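Local coordinates for bacillaene synthase decarboxylase PksI (Bacillus subtilis, PDB 4Q1K), which catalyses decarboxylation of a 3-methylglutaconyl group tethered to the synthase PksL, giving a 3-methylcrotonyl moiety during synthesis of the antibiotic bacillaene, at residues V25-I30 / I35-Q40; E61-N66 / C112-I117; Y69-L74 / Q213-K218; L108-E113 / H229-L234; I137-R142 / D206-L211. The protein carries 1 engineered substitution. All coordinates share one frame; numbering follows the deposited sequence.

Contact 1. Residues V25-I30 / I35-Q40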
# COMPACT_ATOMS: atom_id res chain seq x y z
N VAL B 25 31.93 8.63 11.29
CA VAL B 25 31.44 7.80 10.14
C VAL B 25 32.65 7.05 9.59
O VAL B 25 33.70 7.65 9.34
CB VAL B 25 30.68 8.58 9.07
CG1 VAL B 25 30.47 7.79 7.77
CG2 VAL B 25 29.36 9.16 9.58
N GLU B 26 32.53 5.73 9.37
CA GLU B 26 33.65 4.97 8.74
C GLU B 26 33.15 4.58 7.32
O GLU B 26 32.01 4.03 7.20
CB GLU B 26 33.93 3.71 9.56
CG GLU B 26 35.08 2.80 9.07
CD GLU B 26 34.94 1.35 9.63
OE1 GLU B 26 33.89 0.68 9.40
OE2 GLU B 26 35.89 0.86 10.29
N LEU B 27 33.94 4.87 6.26
CA LEU B 27 33.64 4.31 4.92
C LEU B 27 34.51 3.13 4.67
O LEU B 27 35.76 3.22 4.81
CB LEU B 27 33.99 5.27 3.77
CG LEU B 27 33.27 6.57 3.63
CD1 LEU B 27 33.82 7.47 2.51
CD2 LEU B 27 31.81 6.31 3.51
N ILE B 28 33.91 2.03 4.24
CA ILE B 28 34.64 0.87 3.80
C ILE B 28 34.17 0.52 2.39
O ILE B 28 32.99 0.30 2.17
CB ILE B 28 34.39 -0.36 4.72
CG1 ILE B 28 34.90 -0.14 6.13
CG2 ILE B 28 35.16 -1.55 4.14
CD1 ILE B 28 34.74 -1.39 7.01
N GLU B 29 35.11 0.41 1.45
CA GLU B 29 34.82 -0.20 0.16
C GLU B 29 34.84 -1.71 0.40
O GLU B 29 35.87 -2.31 0.62
CB GLU B 29 35.90 0.28 -0.85
CG GLU B 29 35.74 -0.14 -2.28
CD GLU B 29 36.66 0.66 -3.25
OE1 GLU B 29 36.62 1.92 -3.23
OE2 GLU B 29 37.40 -0.02 -4.04
N ILE B 30 33.67 -2.32 0.41
CA ILE B 30 33.47 -3.79 0.62
C ILE B 30 33.87 -4.55 -0.59
O ILE B 30 34.45 -5.61 -0.49
CB ILE B 30 31.95 -4.15 0.88
CG1 ILE B 30 31.37 -3.49 2.15
CG2 ILE B 30 31.68 -5.68 0.95
CD1 ILE B 30 32.30 -3.54 3.34
N ILE B 35 30.04 0.40 -1.38
CA ILE B 35 30.61 1.28 -0.35
C ILE B 35 29.66 1.17 0.87
O ILE B 35 28.44 1.31 0.72
CB ILE B 35 30.73 2.74 -0.89
CG1 ILE B 35 31.46 3.69 0.07
CG2 ILE B 35 29.38 3.32 -1.34
CD1 ILE B 35 32.83 3.24 0.41
N GLN B 36 30.26 0.95 2.01
CA GLN B 36 29.54 0.90 3.29
C GLN B 36 29.78 2.18 4.07
O GLN B 36 30.94 2.62 4.24
CB GLN B 36 29.91 -0.36 4.07
CG GLN B 36 29.26 -0.46 5.47
CD GLN B 36 29.73 -1.74 6.13
OE1 GLN B 36 29.29 -2.80 5.75
NE2 GLN B 36 30.70 -1.66 6.98
N VAL B 37 28.67 2.82 4.46
CA VAL B 37 28.71 4.04 5.31
C VAL B 37 28.28 3.62 6.73
O VAL B 37 27.13 3.32 6.95
CB VAL B 37 27.81 5.17 4.76
CG1 VAL B 37 27.81 6.44 5.66
CG2 VAL B 37 28.26 5.56 3.33
N LYS B 38 29.24 3.51 7.66
CA LYS B 38 28.90 3.02 9.00
C LYS B 38 28.89 4.21 9.96
O LYS B 38 29.96 4.79 10.27
CB LYS B 38 29.96 2.06 9.48
CG LYS B 38 29.64 1.58 10.90
CD LYS B 38 30.63 0.49 11.29
CE LYS B 38 30.50 0.05 12.75
NZ LYS B 38 31.54 -1.01 12.83
N MET B 39 27.74 4.46 10.56
CA MET B 39 27.59 5.53 11.58
C MET B 39 28.04 4.94 12.93
O MET B 39 27.51 3.90 13.38
CB MET B 39 26.09 5.86 11.68
CG MET B 39 25.64 6.45 10.36
SD MET B 39 23.93 6.99 10.38
CE MET B 39 23.10 5.37 10.31
N GLN B 40 28.95 5.64 13.59
CA GLN B 40 29.53 5.17 14.84
C GLN B 40 29.93 6.34 15.75
O GLN B 40 31.08 6.42 16.24
CB GLN B 40 30.68 4.19 14.59
CG GLN B 40 31.76 4.76 13.67
CD GLN B 40 32.99 3.85 13.47
OE1 GLN B 40 34.08 4.35 13.13
NE2 GLN B 40 32.84 2.55 13.70
O HOH W 1 32.24 1.07 7.07
O HOH W 2 33.53 -2.10 10.41
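Glu-26 and Lys-38 grip each other through the backbone: Glu-26 N gives its hydrogen to Lys-38 O at 2.9 Å, and Lys-38 N returns a bond to Glu-26 O that is almost straight (173° at the hydrogen). Two residues on, Ile-28 and Gln-36 form the same kind of reciprocal pair, with Gln-36 N 2.8 Å from Ile-28 O. Weaker CA-H...O contacts lie between, as where Leu-27 CA sits 3.3 Å from Gln-36 O. These bonds make residues 25-30 and 35-39 the two arms of an antiparallel beta hairpin at the edge of the main sheet of the crotonase fold; strand 71-75 follows on the far side of 34-39. Mostly apolar chains occupy the face turned to helix 50-65. There Val-37 spreads its two methyls, CG1 reaching Val-25 CG1 at 3.7 Å and CG2 meeting Leu-27 CD2 at 3.6 Å. Glu-26, Gln-36 and Lys-38 stand on the other face, with Ile-28 among them. Glu-26 and Lys-38 both run out extended, yet Glu-26 OE1 stays 4.5 Å from Lys-38 NZ, too far for a salt bridge; one water bonds this carboxylate oxygen and, weakly, the ammonium. A second water takes a bond from Gln-36 NE2 and lies 2.9 Å from Glu-26 OE1.

Contact 2. Residues E61-N66 / C112-I117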
# COMPACT_ATOMS: atom_id res chain seq x y z
N GLU B 61 28.78 13.04 -0.03
CA GLU B 61 29.48 13.86 -1.05
C GLU B 61 30.61 13.11 -1.63
O GLU B 61 30.82 13.15 -2.84
CB GLU B 61 29.95 15.18 -0.42
CG GLU B 61 30.58 16.12 -1.46
CD GLU B 61 29.59 16.56 -2.55
OE1 GLU B 61 28.34 16.41 -2.40
OE2 GLU B 61 30.08 17.03 -3.61
N TYR B 62 31.40 12.40 -0.79
CA TYR B 62 32.41 11.53 -1.33
C TYR B 62 31.86 10.53 -2.38
O TYR B 62 32.45 10.29 -3.46
CB TYR B 62 33.07 10.73 -0.23
CG TYR B 62 34.09 9.80 -0.77
CD1 TYR B 62 35.37 10.29 -1.09
CD2 TYR B 62 33.83 8.46 -0.97
CE1 TYR B 62 36.35 9.45 -1.58
CE2 TYR B 62 34.81 7.62 -1.50
CZ TYR B 62 36.05 8.13 -1.76
OH TYR B 62 37.04 7.31 -2.25
N ILE B 63 30.76 9.92 -2.02
CA ILE B 63 30.11 8.95 -2.95
C ILE B 63 29.67 9.66 -4.26
O ILE B 63 29.89 9.16 -5.36
CB ILE B 63 28.89 8.25 -2.25
CG1 ILE B 63 29.46 7.36 -1.12
CG2 ILE B 63 28.03 7.45 -3.30
CD1 ILE B 63 28.36 6.89 -0.14
N ARG B 64 29.13 10.87 -4.11
CA ARG B 64 28.77 11.69 -5.26
C ARG B 64 29.98 12.09 -6.11
O ARG B 64 29.84 12.26 -7.33
CB ARG B 64 28.02 12.94 -4.80
CG ARG B 64 27.74 13.94 -5.91
CD ARG B 64 26.92 15.12 -5.40
NE ARG B 64 25.54 14.75 -5.14
CZ ARG B 64 25.03 14.59 -3.92
NH1 ARG B 64 25.80 14.75 -2.85
NH2 ARG B 64 23.75 14.26 -3.77
N GLN B 65 31.14 12.24 -5.49
CA GLN B 65 32.36 12.67 -6.24
C GLN B 65 33.08 11.51 -6.88
O GLN B 65 34.04 11.73 -7.65
CB GLN B 65 33.33 13.45 -5.34
CG GLN B 65 32.75 14.78 -4.85
CD GLN B 65 32.27 15.64 -6.02
OE1 GLN B 65 32.94 15.75 -7.06
NE2 GLN B 65 31.10 16.25 -5.87
N ASN B 66 32.68 10.28 -6.56
CA ASN B 66 33.43 9.07 -6.95
C ASN B 66 32.46 8.12 -7.58
O ASN B 66 32.05 7.16 -6.94
CB ASN B 66 34.20 8.48 -5.75
CG ASN B 66 35.33 9.40 -5.28
OD1 ASN B 66 35.16 10.28 -4.39
ND2 ASN B 66 36.49 9.29 -5.94
N CYS B 112 21.18 10.50 -3.27
CA CYS B 112 22.22 9.62 -3.83
C CYS B 112 21.83 9.08 -5.19
O CYS B 112 20.69 8.52 -5.37
CB CYS B 112 22.56 8.50 -2.79
SG CYS B 112 23.95 7.49 -3.23
N GLU B 113 22.72 9.12 -6.18
CA GLU B 113 22.32 8.65 -7.50
C GLU B 113 22.25 7.12 -7.65
O GLU B 113 21.58 6.65 -8.55
CB GLU B 113 23.21 9.23 -8.60
CG GLU B 113 24.63 8.81 -8.42
CD GLU B 113 25.54 9.41 -9.53
OE1 GLU B 113 25.03 9.78 -10.61
OE2 GLU B 113 26.75 9.46 -9.30
N ILE B 114 22.91 6.40 -6.74
CA ILE B 114 22.88 4.92 -6.78
C ILE B 114 21.97 4.36 -5.67
O ILE B 114 21.61 5.05 -4.72
CB ILE B 114 24.29 4.36 -6.75
CG1 ILE B 114 25.08 4.87 -5.55
CG2 ILE B 114 24.94 4.64 -8.10
CD1 ILE B 114 26.44 4.19 -5.34
N PRO B 115 21.59 3.08 -5.77
CA PRO B 115 20.72 2.49 -4.76
C PRO B 115 21.41 2.48 -3.39
O PRO B 115 22.64 2.21 -3.28
CB PRO B 115 20.60 1.03 -5.25
CG PRO B 115 20.63 1.14 -6.73
CD PRO B 115 21.70 2.20 -6.98
N VAL B 116 20.64 2.84 -2.38
CA VAL B 116 21.17 2.81 -1.00
C VAL B 116 20.32 1.73 -0.23
O VAL B 116 19.07 1.72 -0.35
CB VAL B 116 20.93 4.15 -0.32
CG1 VAL B 116 21.39 4.14 1.14
CG2 VAL B 116 21.66 5.26 -1.17
N ILE B 117 21.01 0.89 0.53
CA ILE B 117 20.36 -0.08 1.44
C ILE B 117 20.56 0.45 2.85
O ILE B 117 21.70 0.57 3.33
CB ILE B 117 21.06 -1.44 1.31
CG1 ILE B 117 20.94 -1.92 -0.15
CG2 ILE B 117 20.53 -2.48 2.39
CD1 ILE B 117 22.03 -2.95 -0.47
O HOH W 3 27.25 8.43 -6.78
O HOH W 4 28.08 11.59 -9.21
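Cys-112 swings SG anti to its own backbone N (chi1 -172°), which brings the sulfur to a methyl of the helix, 4.1 Å from Ile-63 CG2 to Cys-112 SG. Ile-114 adopts the less common chi1 of 55°, with CG1 between backbone N and carbonyl carbon, and its extended end brings CD1 to 4.2 Å from the same Ile-63 CG2. One methyl of the helix thus rests against two side chains of the segment leading into strand 116-120, by loose van der Waals contact and without any direct hydrogen bond. Water supplies the polar joint beside it. One water lies between Ile-63 O, 3.1 Å away, and Glu-113 OE2; a second bridges Arg-64 O, at 2.7 Å, and the same OE2, so the carboxylate is tied to carbonyls in the last turn of the helix. Glu-113 also forms a salt bridge with Arg-220. On the helix surface, Arg-64 NH1 forms a salt bridge with Glu-61 OE1, coming from the syn side but tilted well out of the carboxylate plane. In the crotonase fold this contact lays the end of helix 50-65 beside the central sheet, with Val-72 of strand 71-75 touching Ile-63, Cys-112 and Ile-114, and helix 220-252 packing against Ile-114.

Contact 3. Residues Y69-L74 / Q213-K218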
# COMPACT_ATOMS: atom_id res chain seq x y z
N TYR B 69 30.64 3.47 -7.74
CA TYR B 69 29.96 2.54 -6.87
C TYR B 69 28.60 2.21 -7.49
O TYR B 69 28.01 3.01 -8.19
CB TYR B 69 29.75 3.02 -5.45
CG TYR B 69 31.07 3.20 -4.78
CD1 TYR B 69 31.88 2.09 -4.51
CD2 TYR B 69 31.58 4.48 -4.57
CE1 TYR B 69 33.14 2.26 -3.94
CE2 TYR B 69 32.81 4.65 -3.98
CZ TYR B 69 33.58 3.52 -3.69
OH TYR B 69 34.81 3.68 -3.10
N LYS B 70 28.15 1.00 -7.23
CA LYS B 70 26.82 0.54 -7.66
C LYS B 70 25.77 0.48 -6.52
O LYS B 70 24.52 0.50 -6.78
CB LYS B 70 26.95 -0.89 -8.28
CG LYS B 70 27.61 -0.78 -9.72
CD LYS B 70 28.05 -2.16 -10.21
CE LYS B 70 28.71 -2.05 -11.61
NZ LYS B 70 28.89 -3.48 -12.00
N ALA B 71 26.27 0.35 -5.28
CA ALA B 71 25.33 0.26 -4.15
C ALA B 71 26.01 0.83 -2.94
O ALA B 71 27.21 0.62 -2.73
CB ALA B 71 24.99 -1.23 -3.83
N VAL B 72 25.20 1.44 -2.09
CA VAL B 72 25.66 1.94 -0.84
C VAL B 72 24.94 1.22 0.30
O VAL B 72 23.72 1.00 0.22
CB VAL B 72 25.27 3.45 -0.67
CG1 VAL B 72 25.65 3.96 0.73
CG2 VAL B 72 25.81 4.31 -1.87
N ILE B 73 25.69 0.80 1.34
CA ILE B 73 25.06 0.25 2.56
C ILE B 73 25.26 1.29 3.68
O ILE B 73 26.38 1.59 4.02
CB ILE B 73 25.73 -1.07 2.98
CG1 ILE B 73 25.65 -2.14 1.86
CG2 ILE B 73 25.13 -1.58 4.31
CD1 ILE B 73 26.56 -3.36 2.12
N LEU B 74 24.15 1.78 4.20
CA LEU B 74 24.10 2.76 5.31
C LEU B 74 23.73 1.95 6.57
O LEU B 74 22.70 1.24 6.59
CB LEU B 74 23.06 3.88 5.08
CG LEU B 74 22.80 4.84 6.23
CD1 LEU B 74 24.15 5.61 6.47
CD2 LEU B 74 21.73 5.82 5.78
N GLN B 213 25.91 -7.09 -3.24
CA GLN B 213 26.63 -7.89 -4.24
C GLN B 213 25.75 -8.21 -5.41
O GLN B 213 26.24 -8.17 -6.55
CB GLN B 213 27.10 -9.20 -3.63
CG GLN B 213 28.26 -8.90 -2.68
CD GLN B 213 28.71 -10.08 -1.84
OE1 GLN B 213 27.90 -10.78 -1.31
NE2 GLN B 213 30.04 -10.27 -1.69
N GLU B 214 24.50 -8.56 -5.15
CA GLU B 214 23.54 -8.78 -6.28
C GLU B 214 23.31 -7.52 -7.12
O GLU B 214 23.33 -7.56 -8.33
CB GLU B 214 22.24 -9.44 -5.78
CG GLU B 214 22.58 -10.81 -5.21
CD GLU B 214 21.39 -11.42 -4.44
OE1 GLU B 214 20.30 -10.85 -4.53
OE2 GLU B 214 21.51 -12.40 -3.69
N LEU B 215 23.14 -6.37 -6.47
CA LEU B 215 22.94 -5.16 -7.22
C LEU B 215 24.18 -4.86 -8.08
O LEU B 215 24.04 -4.35 -9.19
CB LEU B 215 22.67 -4.00 -6.25
CG LEU B 215 21.25 -3.98 -5.65
CD1 LEU B 215 21.23 -3.04 -4.43
CD2 LEU B 215 20.20 -3.59 -6.73
N ALA B 216 25.35 -5.10 -7.49
CA ALA B 216 26.60 -4.85 -8.23
C ALA B 216 26.85 -5.75 -9.40
O ALA B 216 27.83 -5.58 -10.13
CB ALA B 216 27.84 -4.85 -7.26
N GLU B 217 26.00 -6.75 -9.60
CA GLU B 217 26.06 -7.47 -10.87
C GLU B 217 25.53 -6.72 -12.08
O GLU B 217 25.81 -7.14 -13.19
CB GLU B 217 25.28 -8.77 -10.74
CG GLU B 217 25.97 -9.68 -9.73
CD GLU B 217 25.13 -10.91 -9.42
OE1 GLU B 217 24.04 -11.10 -10.01
OE2 GLU B 217 25.57 -11.68 -8.57
N LYS B 218 24.82 -5.59 -11.88
CA LYS B 218 24.22 -4.79 -12.97
C LYS B 218 25.20 -3.71 -13.42
O LYS B 218 26.07 -3.35 -12.62
CB LYS B 218 23.02 -4.01 -12.41
CG LYS B 218 21.75 -4.90 -12.33
CD LYS B 218 21.98 -6.08 -11.35
CE LYS B 218 20.72 -6.78 -10.87
NZ LYS B 218 20.95 -7.93 -9.94
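The end of helix 201-215 turns back beside the start of strand 71-75, a central strand of the crotonase-fold sheet, and Lys-70 fastens the turn to the strand's approach. Residues 215-218 form a type I beta turn that presents two carbonyls to one ammonium: Lys-70 NZ bonds Ala-216 O at 3.0 Å and Lys-218 O at 2.9 Å. It approaches Ala-216 O from above the carbonyl plane, 37° out of it, and comes to Lys-218 O with a similar tilt. A chi1 of -74° sets Lys-70 CG beside the backbone N, and the extended chain then runs past Ala-216, where Lys-70 CD lies 4.0 Å from Ala-216 CB. Deeper in, Ala-71 CB touches Leu-215 CD1 at 4.2 Å. The second lysine curls back over its own turn: Lys-218 NZ reaches Glu-214 O at 2.9 Å, on the face opposite to that used by Glu-217 N, and also bonds Asn-180 O of the second subunit, linking the turn to the trimer interface. Around the contact, Ala-212 of helix 201-215 continues the packing on Ala-71 and Ile-73, strands 34-39 and 116-120 flank strand 71-75 in the sheet, and Leu-223 of helix 220-252 lies against both lysines.

Contact 4. Residues L108-E113 / H229-L234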
# COMPACT_ATOMS: atom_id res chain seq x y z
N LEU B 108 19.48 12.37 2.38
CA LEU B 108 20.74 11.84 1.85
C LEU B 108 20.57 10.65 0.93
O LEU B 108 21.24 10.62 -0.13
CB LEU B 108 21.68 11.39 3.00
CG LEU B 108 22.26 12.55 3.88
CD1 LEU B 108 22.91 11.95 5.11
CD2 LEU B 108 23.26 13.38 3.09
N ALA B 109 19.77 9.62 1.31
CA ALA B 109 19.81 8.43 0.52
C ALA B 109 18.97 8.61 -0.77
O ALA B 109 19.24 8.01 -1.78
CB ALA B 109 19.25 7.25 1.34
N LEU B 110 17.92 9.41 -0.70
CA LEU B 110 17.11 9.77 -1.86
C LEU B 110 17.93 10.58 -2.87
O LEU B 110 17.76 10.40 -4.07
CB LEU B 110 15.85 10.55 -1.40
CG LEU B 110 15.01 11.07 -2.62
CD1 LEU B 110 14.39 9.92 -3.36
CD2 LEU B 110 13.89 11.95 -2.09
N ASP B 111 18.81 11.46 -2.38
CA ASP B 111 19.61 12.37 -3.29
C ASP B 111 20.75 11.59 -3.91
O ASP B 111 21.28 11.98 -4.94
CB ASP B 111 20.18 13.56 -2.52
CG ASP B 111 19.08 14.52 -2.04
OD1 ASP B 111 17.98 14.48 -2.61
OD2 ASP B 111 19.30 15.22 -1.04
N CYS B 112 21.18 10.50 -3.27
CA CYS B 112 22.22 9.62 -3.83
C CYS B 112 21.83 9.08 -5.19
O CYS B 112 20.69 8.52 -5.37
CB CYS B 112 22.56 8.50 -2.79
SG CYS B 112 23.95 7.49 -3.23
N GLU B 113 22.72 9.12 -6.18
CA GLU B 113 22.32 8.65 -7.50
C GLU B 113 22.25 7.12 -7.65
O GLU B 113 21.58 6.65 -8.55
CB GLU B 113 23.21 9.23 -8.60
CG GLU B 113 24.63 8.81 -8.42
CD GLU B 113 25.54 9.41 -9.53
OE1 GLU B 113 25.03 9.78 -10.61
OE2 GLU B 113 26.75 9.46 -9.30
N HIS B 229 14.31 7.12 -12.48
CA HIS B 229 12.91 6.93 -12.92
C HIS B 229 11.98 6.53 -11.76
O HIS B 229 10.90 7.11 -11.54
CB HIS B 229 12.88 5.84 -13.97
CG HIS B 229 11.51 5.44 -14.40
ND1 HIS B 229 10.65 6.27 -15.13
CD2 HIS B 229 10.85 4.27 -14.24
CE1 HIS B 229 9.54 5.60 -15.42
NE2 HIS B 229 9.64 4.38 -14.90
N LEU B 230 12.45 5.57 -10.97
CA LEU B 230 11.62 5.10 -9.82
C LEU B 230 11.37 6.15 -8.72
O LEU B 230 10.27 6.20 -8.13
CB LEU B 230 12.27 3.85 -9.20
CG LEU B 230 12.30 2.61 -10.17
CD1 LEU B 230 12.94 1.46 -9.38
CD2 LEU B 230 10.90 2.16 -10.71
N VAL B 231 12.39 6.94 -8.39
CA VAL B 231 12.22 7.92 -7.34
C VAL B 231 11.97 9.37 -7.84
O VAL B 231 11.87 10.27 -6.98
CB VAL B 231 13.42 7.90 -6.33
CG1 VAL B 231 13.76 6.46 -5.82
CG2 VAL B 231 14.69 8.58 -6.92
N ALA B 232 11.84 9.55 -9.16
CA ALA B 232 11.45 10.88 -9.76
C ALA B 232 10.23 11.50 -8.97
O ALA B 232 10.29 12.67 -8.58
CB ALA B 232 11.10 10.72 -11.26
N PRO B 233 9.14 10.73 -8.73
CA PRO B 233 7.99 11.34 -8.04
C PRO B 233 8.31 11.72 -6.60
O PRO B 233 7.74 12.72 -6.13
CB PRO B 233 6.92 10.23 -8.04
CG PRO B 233 7.39 9.20 -9.10
CD PRO B 233 8.89 9.30 -9.10
N LEU B 234 9.18 10.98 -5.90
CA LEU B 234 9.58 11.37 -4.54
C LEU B 234 10.41 12.62 -4.62
O LEU B 234 10.22 13.51 -3.76
CB LEU B 234 10.45 10.30 -3.88
CG LEU B 234 9.70 9.09 -3.34
CD1 LEU B 234 8.89 8.39 -4.39
CD2 LEU B 234 10.76 8.20 -2.74
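Leu-110 and Val-231 run antiparallel alongside each other, the tip of the leucine beside the base of the valine: Leu-110 CD1 is 3.7 Å from Val-231 CB and nearly as close to Val-231 CG2. This is a small helix-to-helix contact of the crotonase fold, where the short helix 108-111, just ahead of strand 116-120, faces the long helix 220-252. Placing CG anti to the backbone N (chi1 175°) carries Leu-110 out across the gap, which spans 7.6 Å between Leu-110 CA and Val-231 CA. Both Val-231 and Leu-234 direct their CB toward the short helix, one turn apart on the long one, and the single methyl CD1 of Leu-110 settles against the two of them. At this place the long helix is kinked: Pro-233 has no amide hydrogen to give, and N of Leu-234 also lacks a bond to the preceding turn. No hydrogen bond joins the two segments directly, but polar ties flank the apolar touch, since Lys-227 of the long helix bonds the carbonyls of Ala-109 and Cys-112, and Arg-235 bonds that of Leu-110. Phe-171 of the second subunit packs on Leu-234, and Gln-175 of that subunit on Val-231, so the contact backs onto the trimer interface. On its other flank, Leu-110 CD1 stands 4.0 Å from Leu-234 CB and 4.1 Å from Leu-234 CD2.

Contact 5. Residues I137-R142 / D206-L211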
# COMPACT_ATOMS: atom_id res chain seq x y z
N ILE B 137 16.17 0.50 -0.38
CA ILE B 137 15.90 -0.84 0.24
C ILE B 137 16.06 -0.72 1.72
O ILE B 137 17.12 -0.17 2.17
CB ILE B 137 16.84 -1.91 -0.29
CG1 ILE B 137 16.43 -2.17 -1.75
CG2 ILE B 137 16.54 -3.25 0.45
CD1 ILE B 137 17.50 -2.89 -2.57
N VAL B 138 15.05 -1.07 2.50
CA VAL B 138 15.23 -0.89 4.00
C VAL B 138 15.24 -2.27 4.66
O VAL B 138 14.37 -3.04 4.35
CB VAL B 138 14.05 -0.08 4.56
CG1 VAL B 138 14.11 -0.07 6.14
CG2 VAL B 138 14.08 1.38 3.93
N ILE B 139 16.12 -2.57 5.60
CA ILE B 139 16.04 -3.90 6.28
C ILE B 139 15.97 -3.60 7.77
O ILE B 139 16.76 -2.81 8.24
CB ILE B 139 17.39 -4.66 6.06
CG1 ILE B 139 17.62 -4.89 4.54
CG2 ILE B 139 17.32 -6.05 6.76
CD1 ILE B 139 19.14 -5.11 4.24
N LEU B 140 15.06 -4.19 8.52
CA LEU B 140 14.98 -3.95 9.93
C LEU B 140 15.49 -5.16 10.74
O LEU B 140 15.52 -6.27 10.20
CB LEU B 140 13.52 -3.73 10.37
CG LEU B 140 12.71 -2.67 9.59
CD1 LEU B 140 11.28 -2.65 10.21
CD2 LEU B 140 13.40 -1.31 9.65
N SER B 141 15.82 -4.90 12.01
CA SER B 141 16.16 -5.96 12.95
C SER B 141 14.93 -6.29 13.82
O SER B 141 14.18 -5.44 14.31
CB SER B 141 17.26 -5.44 13.88
OG SER B 141 17.09 -5.99 15.20
N ARG B 142 14.69 -7.59 13.99
CA ARG B 142 13.53 -8.00 14.70
C ARG B 142 13.45 -7.46 16.15
O ARG B 142 12.34 -7.17 16.67
CB ARG B 142 13.63 -9.58 14.75
CG ARG B 142 12.30 -10.23 15.09
CD ARG B 142 12.32 -11.78 14.97
NE ARG B 142 12.61 -12.32 13.62
CZ ARG B 142 13.00 -13.59 13.43
NH1 ARG B 142 13.15 -14.41 14.47
NH2 ARG B 142 13.21 -14.07 12.22
N ASP B 206 24.95 -8.77 7.17
CA ASP B 206 25.34 -9.78 6.21
C ASP B 206 24.36 -9.86 5.02
O ASP B 206 24.80 -10.06 3.87
CB ASP B 206 25.37 -11.20 6.85
CG ASP B 206 26.57 -11.40 7.80
OD1 ASP B 206 27.56 -10.68 7.67
OD2 ASP B 206 26.43 -12.22 8.70
N TYR B 207 23.05 -9.78 5.33
CA TYR B 207 22.05 -9.83 4.28
C TYR B 207 22.22 -8.57 3.37
O TYR B 207 22.14 -8.70 2.16
CB TYR B 207 20.67 -9.83 4.92
CG TYR B 207 19.54 -9.74 3.96
CD1 TYR B 207 19.00 -10.91 3.35
CD2 TYR B 207 18.99 -8.54 3.64
CE1 TYR B 207 17.91 -10.85 2.45
CE2 TYR B 207 17.96 -8.46 2.72
CZ TYR B 207 17.41 -9.60 2.17
OH TYR B 207 16.36 -9.42 1.33
N ALA B 208 22.40 -7.40 3.97
CA ALA B 208 22.65 -6.13 3.17
C ALA B 208 23.83 -6.32 2.22
O ALA B 208 23.76 -5.87 1.06
CB ALA B 208 22.89 -4.95 4.10
N VAL B 209 24.92 -6.91 2.71
CA VAL B 209 26.11 -7.11 1.82
C VAL B 209 25.74 -8.01 0.66
O VAL B 209 26.12 -7.80 -0.51
CB VAL B 209 27.29 -7.71 2.62
CG1 VAL B 209 28.38 -8.20 1.66
CG2 VAL B 209 27.74 -6.68 3.65
N GLU B 210 25.03 -9.11 0.95
CA GLU B 210 24.67 -10.02 -0.17
C GLU B 210 23.76 -9.31 -1.17
O GLU B 210 23.86 -9.50 -2.41
CB GLU B 210 23.97 -11.29 0.36
CG GLU B 210 24.97 -12.14 1.15
CD GLU B 210 24.33 -13.25 1.98
OE1 GLU B 210 23.11 -13.19 2.17
OE2 GLU B 210 25.05 -14.17 2.43
N LEU B 211 22.82 -8.48 -0.67
CA LEU B 211 21.93 -7.83 -1.61
C LEU B 211 22.80 -6.80 -2.44
O LEU B 211 22.57 -6.60 -3.63
CB LEU B 211 20.86 -7.13 -0.80
CG LEU B 211 19.81 -6.30 -1.46
CD1 LEU B 211 19.08 -7.10 -2.54
CD2 LEU B 211 18.84 -5.83 -0.36
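Ile-139 points its CB from strand 137-141 toward helix 206-211, and its longer branch does most of the touching. With chi1 at -61°, CG1 lies beside the backbone N and is 4.0 Å from Tyr-207 CD2, along the ring's rim. At the tip, Ile-139 CD1 comes to 3.5 Å from Tyr-207 CD2, meeting the phenol ring at its edge and in its plane, not over a face. The same methyl lies 3.8 Å from Ala-208 CB, so it fits between the ring edge and the small alanine on the helix. One step back along this face of the strand, Ile-137 and Leu-211 meet end-on, with Ile-137 CG2 3.6 Å from Leu-211 CD2. Strand and helix run nearly antiparallel, at 160°, and their axes pass 10.0 Å apart, as expected of a helix layered on a beta sheet; here helix 201-215 covers one side of the main crotonase-fold sheet. Ile-117 of the neighbouring strand 116-120 extends the same apolar layer. With no hydrogen bond or charge pair between the segments, the contact rests on close-fitting hydrocarbon shapes, while the strand's backbone bonds strand 116-120.

Contacts 1, 2, 3 and 5 all reach the main sheet, which they sample from the outermost strand 25-31 inward; contact 4 joins two helices beyond it. Contact 1, partly buried, relies on backbone hydrogen bonds and has a watery polar face, whereas contacts 2, 4 and 5 are buried and meet through apolar side chains. Contact 3 is buried too, but bonds a lysine to carbonyls. Contacts 3 and 5 use the same helix 201-215, and contacts 2 and 4 share Cys-112 and Glu-113. Helix 50-65 ties contact 2 to contact 1, with Ile-63 CD1 3.7 Å from Val-37 CG2. The second subunit touches contacts 2 to 5, with a hydrogen bond at contacts 3 and 4, but not contact 1.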